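Local coordinates for protein pyridoxine 4-oxidase (Mesorhizobium loti, PDB 4HA6) that oxidises the 4-hydroxymethyl group of pyridoxine with a bound FAD cofactor, as a member of the GMC oxidoreductase family, at residues 92-97 against 132-137; 119-124 against 489-494; 170-175 against 317-322. All coordinates share one frame; numbering follows the deposited sequence.

Overall arrangement
From the N terminus, residues 92-97, in the loop before helix 97-107, open contact 1, which closes a loop of 34 intervening residues, largely helical, at 132-137. Before it closes, helix 114-124 opens contact 2, so these two cross; contact 2 is completed only at the start of the C-terminal helix 490-506. Contact 3 begins after contact 1 has ended and lies nested within contact 2, joining the 170-175 loop to strand 314-320 of the antiparallel sheet. Contact 1 touches both others: Gln122 shares the Ile134 carbonyl with Arg94, and Asn173 bonds to the backbone of Tyr92 and Arg94. Loops, helix 114-124, the FAD-contacting helix 490-506 and antiparallel sheet are thereby tied together.

Contact 1. Residues 92-97 against 132-137; sequences YMRGHP and DGIHGK
The Arg94 guanidinium has the ring carbon CD2 of His135 over one face and the carbonyl oxygen of Ile134 at its edge, in plane. The imidazole of His135 in turn has Ile134 CG2 over one face, about 4.0 Å above the ring plane, and the carboxylate of Asp132 at its edge; the Arg94 group reaches it obliquely, and His127 stacks on this ring from elsewhere in the chain. An extended chain from CG to NE carries the arginine across to the 132-137 loop, where both terminal nitrogens converge end-on on one acceptor. The bond from Arg94 NH2 to Ile134 O is the shorter and straighter, at 2.9 Å and 161°; that from Arg94 NH1 to Ile134 O is 3.3 Å long and more bent. Both donors come from the same face of the carbonyl, NH1 well above its plane and NH2 tilted less.

Asp132 shapes the acceptor loop. Its OD1 closes an Asx turn by taking Ile134 N at 2.8 Å and also accepts His135 N at 2.7 Å, the latter on its syn lone pair. OD2 takes His135 ND1 at 2.8 Å, also syn and in the ring plane, which fixes the rotation of the imidazole. Glu125 forms a salt bridge with Arg94 NH2 and accepts from Gly136 N, and Gln122 gives Ile134 O a further donor. The buried arginine charge is therefore probably balanced chiefly by Glu125, while the Ile134 carbonyl, loaded with several donors, is probably strongly polarised.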
loop_
_atom_site.group_PDB
_atom_site.type_symbol
_atom_site.label_atom_id
_atom_site.label_comp_id
_atom_site.label_asym_id
_atom_site.label_seq_id
_atom_site.Cartn_x
_atom_site.Cartn_y
_atom_site.Cartn_z
ATOM N N TYR A 92 9.868 3.409 0.099
ATOM C CA TYR A 92 10.087 2.159 0.836
ATOM C C TYR A 92 10.145 2.433 2.343
ATOM O O TYR A 92 11.122 3.017 2.844
ATOM C CB TYR A 92 11.379 1.482 0.379
ATOM C CG TYR A 92 11.604 0.106 0.976
ATOM C CD1 TYR A 92 10.971 -1.021 0.447
ATOM C CD2 TYR A 92 12.453 -0.064 2.066
ATOM C CE1 TYR A 92 11.185 -2.290 0.989
ATOM C CE2 TYR A 92 12.674 -1.328 2.618
ATOM C CZ TYR A 92 12.035 -2.428 2.081
ATOM O OH TYR A 92 12.259 -3.662 2.647
ATOM N N MET A 93 9.095 2.025 3.053
ATOM C CA MET A 93 9.010 2.191 4.502
ATOM C C MET A 93 8.596 0.857 5.113
ATOM O O MET A 93 7.475 0.409 4.882
ATOM C CB MET A 93 7.933 3.236 4.860
ATOM C CG MET A 93 8.305 4.698 4.598
ATOM S SD MET A 93 8.268 5.207 2.855
ATOM C CE MET A 93 7.991 6.973 3.088
ATOM N N ARG A 94 9.472 0.222 5.891
ATOM C CA ARG A 94 9.107 -1.044 6.536
ATOM C C ARG A 94 7.892 -0.866 7.446
ATOM O O ARG A 94 6.976 -1.687 7.458
ATOM C CB ARG A 94 10.264 -1.584 7.385
ATOM C CG ARG A 94 11.498 -2.017 6.627
ATOM C CD ARG A 94 12.584 -2.396 7.641
ATOM N NE ARG A 94 13.734 -3.014 6.986
ATOM C CZ ARG A 94 14.827 -3.424 7.623
ATOM N NH1 ARG A 94 14.930 -3.282 8.943
ATOM N NH2 ARG A 94 15.821 -3.970 6.940
ATOM N N GLY A 95 7.882 0.230 8.197
ATOM C CA GLY A 95 6.904 0.405 9.250
ATOM C C GLY A 95 7.674 0.483 10.556
ATOM O O GLY A 95 8.904 0.375 10.552
ATOM N N HIS A 96 6.960 0.679 11.665
ATOM C CA HIS A 96 7.569 0.781 12.990
ATOM C C HIS A 96 7.326 -0.518 13.747
ATOM O O HIS A 96 6.259 -1.114 13.604
ATOM C CB HIS A 96 6.930 1.947 13.742
ATOM C CG HIS A 96 7.500 2.176 15.107
ATOM N ND1 HIS A 96 6.988 1.576 16.237
ATOM C CD2 HIS A 96 8.541 2.939 15.523
ATOM C CE1 HIS A 96 7.680 1.968 17.293
ATOM N NE2 HIS A 96 8.634 2.787 16.884
ATOM N N PRO A 97 8.308 -0.969 14.548
ATOM C CA PRO A 97 8.196 -2.243 15.281
ATOM C C PRO A 97 6.863 -2.434 16.011
ATOM O O PRO A 97 6.322 -3.550 16.016
ATOM C CB PRO A 97 9.323 -2.146 16.311
ATOM C CG PRO A 97 10.404 -1.372 15.572
ATOM C CD PRO A 97 9.629 -0.333 14.742
ATOM N N ASP A 132 24.933 -3.733 8.419
ATOM C CA ASP A 132 24.878 -3.157 9.768
ATOM C C ASP A 132 24.076 -4.039 10.714
ATOM O O ASP A 132 23.815 -3.667 11.864
ATOM C CB ASP A 132 24.292 -1.732 9.755
ATOM C CG ASP A 132 22.884 -1.664 9.149
ATOM O OD1 ASP A 132 22.292 -2.727 8.819
ATOM O OD2 ASP A 132 22.364 -0.530 9.011
ATOM N N GLY A 133 23.651 -5.197 10.222
ATOM C CA GLY A 133 22.822 -6.079 11.025
ATOM C C GLY A 133 21.355 -5.677 11.072
ATOM O O GLY A 133 20.534 -6.380 11.671
ATOM N N ILE A 134 21.015 -4.553 10.437
ATOM C CA ILE A 134 19.630 -4.063 10.430
ATOM C C ILE A 134 19.034 -4.024 9.021
ATOM O O ILE A 134 17.933 -4.534 8.777
ATOM C CB ILE A 134 19.523 -2.662 11.071
ATOM C CG1 ILE A 134 19.968 -2.720 12.536
ATOM C CG2 ILE A 134 18.102 -2.146 10.982
ATOM C CD1 ILE A 134 20.233 -1.365 13.174
ATOM N N HIS A 135 19.758 -3.406 8.095
ATOM C CA HIS A 135 19.284 -3.318 6.727
ATOM C C HIS A 135 19.861 -4.467 5.900
ATOM O O HIS A 135 20.896 -5.049 6.260
ATOM C CB HIS A 135 19.640 -1.953 6.126
ATOM C CG HIS A 135 19.075 -0.792 6.890
ATOM N ND1 HIS A 135 19.769 -0.151 7.896
ATOM C CD2 HIS A 135 17.878 -0.160 6.800
ATOM C CE1 HIS A 135 19.025 0.825 8.389
ATOM N NE2 HIS A 135 17.872 0.839 7.742
ATOM N N GLY A 136 19.192 -4.800 4.798
ATOM C CA GLY A 136 19.585 -5.950 3.999
ATOM C C GLY A 136 20.676 -5.650 2.987
ATOM O O GLY A 136 20.793 -4.537 2.476
ATOM N N LYS A 137 21.483 -6.657 2.697
ATOM C CA LYS A 137 22.519 -6.526 1.688
ATOM C C LYS A 137 22.349 -7.643 0.669
ATOM O O LYS A 137 22.184 -8.803 1.047
ATOM C CB LYS A 137 23.902 -6.616 2.341
ATOM C CG LYS A 137 25.046 -6.816 1.339
ATOM C CD LYS A 137 26.403 -6.971 2.046
ATOM C CE LYS A 137 27.522 -7.331 1.064
ATOM N NZ LYS A 137 27.703 -6.287 0.010
#

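Contact 2. Residues 119-124 against 489-494; sequences PVFQAI and IHAAVL. With FAD (flavin-adenine dinucleotide), chain B.
Phe121 turns the CE2 corner of its ring onto the backbone of Ala491, with CE2 3.6 Å from Ala491 O and the peptide group near the ring plane; the same carbon rests 4.0 Å from Ala491 CB. One turn on, Ile124 points directly at the other helix, and its CD1 lies 3.6 Å from Leu494 O and 4.0 Å from Leu494 CB. With CG1 beside the backbone N (chi1 -79°), the long branch of this isoleucine extends into the gap between the helices. Their short segments cross nearly at right angles, at 101°, with axes 10.5 Å apart, a spacing bridged by these two side chains. Leu141 packs against both Ile124 and Leu494, and Leu15 of helix 11-20 touches Leu494, whose CD1 also covers one face of the His490 ring.

On its other side the helix 490-506 meets the cofactor. His490 N donates to FAD O2 at 2.7 Å, while Val493 CG1 packs 3.7 Å from FAD O5'. The side chains that meet between these two segments are apolar, though they also rest on backbone carbonyls, whereas the helix N terminus directs an amide at the flavin C2 carbonyl and would probably stabilise negative charge there when the flavin is reduced.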
loop_
_atom_site.group_PDB
_atom_site.type_symbol
_atom_site.label_atom_id
_atom_site.label_comp_id
_atom_site.label_asym_id
_atom_site.label_seq_id
_atom_site.Cartn_x
_atom_site.Cartn_y
_atom_site.Cartn_z
ATOM N N PRO A 119 15.016 -10.541 9.610
ATOM C CA PRO A 119 15.718 -11.291 8.554
ATOM C C PRO A 119 14.927 -11.359 7.247
ATOM O O PRO A 119 15.521 -11.592 6.196
ATOM C CB PRO A 119 15.825 -12.709 9.132
ATOM C CG PRO A 119 15.600 -12.573 10.590
ATOM C CD PRO A 119 14.681 -11.403 10.763
ATOM N N VAL A 120 13.606 -11.191 7.313
ATOM C CA VAL A 120 12.781 -11.215 6.099
ATOM C C VAL A 120 12.978 -9.938 5.281
ATOM O O VAL A 120 13.243 -10.006 4.074
ATOM C CB VAL A 120 11.278 -11.458 6.419
ATOM C CG1 VAL A 120 10.395 -11.204 5.192
ATOM C CG2 VAL A 120 11.061 -12.878 6.955
ATOM N N PHE A 121 12.856 -8.780 5.933
ATOM C CA PHE A 121 13.150 -7.504 5.276
ATOM C C PHE A 121 14.567 -7.543 4.679
ATOM O O PHE A 121 14.772 -7.230 3.510
ATOM C CB PHE A 121 13.030 -6.351 6.275
ATOM C CG PHE A 121 11.615 -5.922 6.546
ATOM C CD1 PHE A 121 11.139 -5.852 7.851
ATOM C CD2 PHE A 121 10.764 -5.573 5.505
ATOM C CE1 PHE A 121 9.841 -5.459 8.115
ATOM C CE2 PHE A 121 9.452 -5.176 5.761
ATOM C CZ PHE A 121 8.997 -5.120 7.076
ATOM N N GLN A 122 15.534 -7.955 5.489
ATOM C CA GLN A 122 16.918 -8.068 5.034
ATOM C C GLN A 122 17.095 -8.952 3.797
ATOM O O GLN A 122 17.895 -8.628 2.922
ATOM C CB GLN A 122 17.817 -8.551 6.184
ATOM C CG GLN A 122 17.888 -7.573 7.364
ATOM C CD GLN A 122 18.495 -8.203 8.599
ATOM O OE1 GLN A 122 18.881 -9.365 8.577
ATOM N NE2 GLN A 122 18.574 -7.441 9.685
ATOM N N ALA A 123 16.372 -10.072 3.723
ATOM C CA ALA A 123 16.442 -10.931 2.533
ATOM C C ALA A 123 15.895 -10.216 1.292
ATOM O O ALA A 123 16.307 -10.497 0.155
ATOM C CB ALA A 123 15.692 -12.236 2.758
ATOM N N ILE A 124 14.962 -9.293 1.508
ATOM C CA ILE A 124 14.338 -8.581 0.403
ATOM C C ILE A 124 15.228 -7.444 -0.111
ATOM O O ILE A 124 15.318 -7.200 -1.324
ATOM C CB ILE A 124 12.971 -8.036 0.832
ATOM C CG1 ILE A 124 11.927 -9.156 0.790
ATOM C CG2 ILE A 124 12.551 -6.865 -0.052
ATOM C CD1 ILE A 124 10.695 -8.892 1.634
ATOM N N ILE A 489 2.795 0.905 2.664
ATOM C CA ILE A 489 2.688 -0.507 3.020
ATOM C C ILE A 489 3.360 -1.516 2.080
ATOM O O ILE A 489 3.273 -2.728 2.311
ATOM C CB ILE A 489 1.209 -0.923 3.102
ATOM C CG1 ILE A 489 0.534 -0.790 1.728
ATOM C CG2 ILE A 489 0.465 -0.109 4.171
ATOM C CD1 ILE A 489 -0.926 -1.255 1.728
ATOM N N HIS A 490 3.995 -1.054 1.008
ATOM C CA HIS A 490 4.545 -1.995 0.032
ATOM C C HIS A 490 5.603 -2.905 0.678
ATOM O O HIS A 490 5.629 -4.114 0.421
ATOM C CB HIS A 490 5.101 -1.246 -1.186
ATOM C CG HIS A 490 5.519 -2.126 -2.322
ATOM N ND1 HIS A 490 6.790 -2.090 -2.857
ATOM C CD2 HIS A 490 4.831 -3.042 -3.046
ATOM C CE1 HIS A 490 6.865 -2.948 -3.862
ATOM N NE2 HIS A 490 5.692 -3.539 -3.998
ATOM N N ALA A 491 6.453 -2.347 1.536
ATOM C CA ALA A 491 7.490 -3.166 2.180
ATOM C C ALA A 491 6.826 -4.301 2.959
ATOM O O ALA A 491 7.289 -5.447 2.944
ATOM C CB ALA A 491 8.348 -2.320 3.118
ATOM N N ALA A 492 5.734 -3.961 3.644
ATOM C CA ALA A 492 4.980 -4.923 4.447
ATOM C C ALA A 492 4.330 -6.010 3.602
ATOM O O ALA A 492 4.319 -7.190 3.987
ATOM C CB ALA A 492 3.915 -4.204 5.277
ATOM N N VAL A 493 3.765 -5.622 2.464
ATOM C CA VAL A 493 3.160 -6.609 1.568
ATOM C C VAL A 493 4.246 -7.577 1.096
ATOM O O VAL A 493 4.020 -8.794 0.972
ATOM C CB VAL A 493 2.543 -5.945 0.318
ATOM C CG1 VAL A 493 1.968 -6.999 -0.617
ATOM C CG2 VAL A 493 1.465 -4.935 0.718
ATOM N N LEU A 494 5.432 -7.041 0.825
ATOM C CA LEU A 494 6.530 -7.872 0.352
ATOM C C LEU A 494 7.016 -8.768 1.490
ATOM O O LEU A 494 7.262 -9.959 1.291
ATOM C CB LEU A 494 7.655 -7.011 -0.240
ATOM C CG LEU A 494 7.311 -6.173 -1.486
ATOM C CD1 LEU A 494 8.472 -5.234 -1.802
ATOM C CD2 LEU A 494 6.988 -7.027 -2.699
HETATM P PA FAD B . -1.251 -5.411 -6.127
HETATM O O1A FAD B . 0.230 -5.073 -6.237
HETATM O O2A FAD B . -2.258 -4.329 -6.400
HETATM O O5B FAD B . -1.520 -6.663 -7.116
HETATM C C5B FAD B . -2.811 -7.139 -7.485
HETATM C C4B FAD B . -2.620 -7.796 -8.844
HETATM O O4B FAD B . -3.583 -8.829 -9.077
HETATM C C3B FAD B . -2.788 -6.779 -9.966
HETATM O O3B FAD B . -1.700 -6.995 -10.880
HETATM C C2B FAD B . -4.131 -7.124 -10.604
HETATM O O2B FAD B . -4.146 -6.807 -12.008
HETATM C C1B FAD B . -4.246 -8.622 -10.339
HETATM N N9A FAD B . -5.640 -9.140 -10.200
HETATM C C8A FAD B . -6.650 -8.573 -9.505
HETATM N N7A FAD B . -7.770 -9.341 -9.584
HETATM C C5A FAD B . -7.486 -10.430 -10.337
HETATM C C6A FAD B . -8.220 -11.635 -10.804
HETATM N N6A FAD B . -9.532 -11.842 -10.463
HETATM N N1A FAD B . -7.539 -12.529 -11.577
HETATM C C2A FAD B . -6.244 -12.344 -11.909
HETATM N N3A FAD B . -5.527 -11.269 -11.508
HETATM C C4A FAD B . -6.078 -10.292 -10.734
HETATM N N1 FAD B . 3.318 1.690 -1.311
HETATM C C2 FAD B . 4.502 2.035 -0.771
HETATM O O2 FAD B . 4.961 1.330 0.155
HETATM N N3 FAD B . 5.192 3.120 -1.169
HETATM C C4 FAD B . 4.755 3.927 -2.152
HETATM O O4 FAD B . 5.405 4.946 -2.504
HETATM C C4X FAD B . 3.459 3.612 -2.796
HETATM N N5 FAD B . 2.939 4.377 -3.778
HETATM C C5X FAD B . 1.758 4.053 -4.363
HETATM C C6 FAD B . 1.235 4.845 -5.383
HETATM C C7 FAD B . 0.028 4.509 -5.989
HETATM C C7M FAD B . -0.522 5.376 -7.095
HETATM C C8 FAD B . -0.710 3.294 -5.547
HETATM C C8M FAD B . -2.019 2.937 -6.200
HETATM C C9 FAD B . -0.195 2.492 -4.529
HETATM C C9A FAD B . 1.012 2.842 -3.922
HETATM N N10 FAD B . 1.539 2.044 -2.891
HETATM C C10 FAD B . 2.761 2.408 -2.308
HETATM C "C1'" FAD B . 0.812 0.854 -2.433
HETATM C "C2'" FAD B . 1.438 -0.445 -2.915
HETATM O "O2'" FAD B . 1.760 -0.350 -4.312
HETATM C "C3'" FAD B . 0.407 -1.550 -2.675
HETATM O "O3'" FAD B . -0.017 -1.485 -1.304
HETATM C "C4'" FAD B . 0.980 -2.923 -2.981
HETATM O "O4'" FAD B . 1.446 -2.919 -4.342
HETATM C "C5'" FAD B . -0.061 -4.026 -2.762
HETATM O "O5'" FAD B . 0.372 -5.191 -3.460
HETATM P P FAD B . -0.588 -6.470 -3.539
HETATM O O1P FAD B . 0.202 -7.698 -3.976
HETATM O O2P FAD B . -1.434 -6.543 -2.284
HETATM O O3P FAD B . -1.609 -6.046 -4.699
#

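Contact 3. Residues 170-175 against 317-322; sequences EGHNSG and MAYMRA
His172 reaches from a loop to strand 314-320, an element of the antiparallel sheet, and pairs with Tyr319 in a T-shaped (edge-to-face) stack. Its CB points at the strand, and with CG beside the backbone N (chi1 -69°) the imidazole turns one face to the edge of the tyrosine ring. CG comes first, 4.2 Å from Tyr319 CE2. CD2 goes closer and meets Tyr319 CD2 at 3.6 Å. Beyond it, NE2 touches the same tyrosine edge and, within its own ring plane, donates to Met317 O at 3.0 Å. This bond is bent, with an angle of 141° at the hydrogen, and the donor stands above the plane of the carbonyl. CE1 lies beside Met317, within strand 314-320.

The tyrosine thus presents its CD2-CE2 edge to one face of the imidazole, the ring planes standing at 85° and the centroids 5.0 Å apart. Together the stack and the bond hold the imidazole against rotation, and the carbonyl acceptor implies that NE2 is protonated. Replacing the imidazole of His172 with the methyl of an alanine removes both, which is likely to leave Met317 O without this donor and open a gap beside the Tyr319 edge.

Neighbouring bonds complete the junction: Tyr319 pairs through its backbone with Gly179, and Met317 N donates to the side-chain OD1 of Asn183. Met317 itself lies near the substrate pocket, its side chain about 5 Å from the bound pyridoxamine at nearest atoms. On the histidine side, CE1 ends 4.2 Å from Met317 CB.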
loop_
_atom_site.group_PDB
_atom_site.type_symbol
_atom_site.label_atom_id
_atom_site.label_comp_id
_atom_site.label_asym_id
_atom_site.label_seq_id
_atom_site.Cartn_x
_atom_site.Cartn_y
_atom_site.Cartn_z
ATOM N N GLU A 170 18.587 8.174 8.806
ATOM C CA GLU A 170 18.983 7.733 7.482
ATOM C C GLU A 170 17.943 6.754 6.940
ATOM O O GLU A 170 18.133 5.532 7.012
ATOM C CB GLU A 170 20.340 7.036 7.521
ATOM C CG GLU A 170 21.543 7.932 7.640
ATOM C CD GLU A 170 22.786 7.185 7.199
ATOM O OE1 GLU A 170 23.358 6.445 8.027
ATOM O OE2 GLU A 170 23.159 7.294 6.008
ATOM N N GLY A 171 16.858 7.286 6.375
ATOM C CA GLY A 171 15.747 6.452 5.956
ATOM C C GLY A 171 14.901 6.117 7.171
ATOM O O GLY A 171 15.281 6.453 8.299
ATOM N N HIS A 172 13.770 5.447 6.951
ATOM C CA HIS A 172 12.792 5.226 8.005
ATOM C C HIS A 172 12.848 3.822 8.569
ATOM O O HIS A 172 11.964 3.439 9.325
ATOM C CB HIS A 172 11.377 5.436 7.449
ATOM C CG HIS A 172 11.077 6.856 7.102
ATOM N ND1 HIS A 172 10.973 7.289 5.797
ATOM C CD2 HIS A 172 10.877 7.942 7.883
ATOM C CE1 HIS A 172 10.715 8.586 5.793
ATOM N NE2 HIS A 172 10.651 9.008 7.043
ATOM N N ASN A 173 13.883 3.064 8.228
ATOM C CA ASN A 173 13.773 1.612 8.310
ATOM C C ASN A 173 14.618 0.912 9.373
ATOM O O ASN A 173 14.656 -0.325 9.443
ATOM C CB ASN A 173 13.986 1.026 6.907
ATOM C CG ASN A 173 12.937 1.540 5.925
ATOM O OD1 ASN A 173 11.746 1.556 6.250
ATOM N ND2 ASN A 173 13.374 2.024 4.764
ATOM N N SER A 174 15.265 1.704 10.220
ATOM C CA SER A 174 16.168 1.152 11.212
ATOM C C SER A 174 15.428 0.571 12.410
ATOM O O SER A 174 16.038 -0.083 13.255
ATOM C CB SER A 174 17.109 2.235 11.712
ATOM O OG SER A 174 16.441 3.029 12.673
ATOM N N GLY A 175 14.112 0.780 12.474
ATOM C CA GLY A 175 13.361 0.476 13.681
ATOM C C GLY A 175 12.980 1.775 14.370
ATOM O O GLY A 175 12.084 1.804 15.220
ATOM N N MET A 317 8.733 12.282 4.028
ATOM C CA MET A 317 7.741 12.166 5.094
ATOM C C MET A 317 8.434 12.367 6.416
ATOM O O MET A 317 9.512 11.799 6.641
ATOM C CB MET A 317 7.131 10.766 5.131
ATOM C CG MET A 317 6.385 10.363 3.898
ATOM S SD MET A 317 5.181 11.619 3.545
ATOM C CE MET A 317 5.976 12.289 2.079
ATOM N N ALA A 318 7.815 13.151 7.295
ATOM C CA ALA A 318 8.288 13.267 8.665
ATOM C C ALA A 318 7.222 12.676 9.579
ATOM O O ALA A 318 6.169 13.288 9.775
ATOM C CB ALA A 318 8.539 14.723 9.022
ATOM N N TYR A 319 7.486 11.486 10.119
ATOM C CA TYR A 319 6.595 10.871 11.102
ATOM C C TYR A 319 6.935 11.388 12.495
ATOM O O TYR A 319 8.098 11.668 12.787
ATOM C CB TYR A 319 6.734 9.345 11.047
ATOM C CG TYR A 319 6.430 8.833 9.669
ATOM C CD1 TYR A 319 5.118 8.577 9.294
ATOM C CD2 TYR A 319 7.437 8.664 8.722
ATOM C CE1 TYR A 319 4.814 8.123 8.020
ATOM C CE2 TYR A 319 7.144 8.215 7.429
ATOM C CZ TYR A 319 5.817 7.957 7.092
ATOM O OH TYR A 319 5.465 7.525 5.825
ATOM N N MET A 320 5.927 11.500 13.360
ATOM C CA MET A 320 6.152 12.062 14.687
ATOM C C MET A 320 4.992 11.744 15.628
ATOM O O MET A 320 3.957 11.198 15.220
ATOM C CB MET A 320 6.357 13.582 14.580
ATOM C CG MET A 320 5.136 14.336 14.032
ATOM S SD MET A 320 5.462 16.021 13.414
ATOM C CE MET A 320 6.131 15.666 11.789
ATOM N N ARG A 321 5.159 12.091 16.896
ATOM C CA ARG A 321 4.064 11.958 17.827
ATOM C C ARG A 321 3.132 13.140 17.568
ATOM O O ARG A 321 3.547 14.160 17.005
ATOM C CB ARG A 321 4.580 11.935 19.272
ATOM C CG ARG A 321 5.552 10.779 19.567
ATOM C CD ARG A 321 4.869 9.405 19.511
ATOM N NE ARG A 321 3.977 9.223 20.647
ATOM C CZ ARG A 321 3.247 8.134 20.866
ATOM N NH1 ARG A 321 3.304 7.106 20.021
ATOM N NH2 ARG A 321 2.456 8.076 21.931
ATOM N N ALA A 322 1.871 12.996 17.943
ATOM C CA ALA A 322 0.895 14.047 17.685
ATOM C C ALA A 322 1.039 15.274 18.601
ATOM O O ALA A 322 0.511 16.333 18.277
ATOM C CB ALA A 322 -0.503 13.490 17.773
#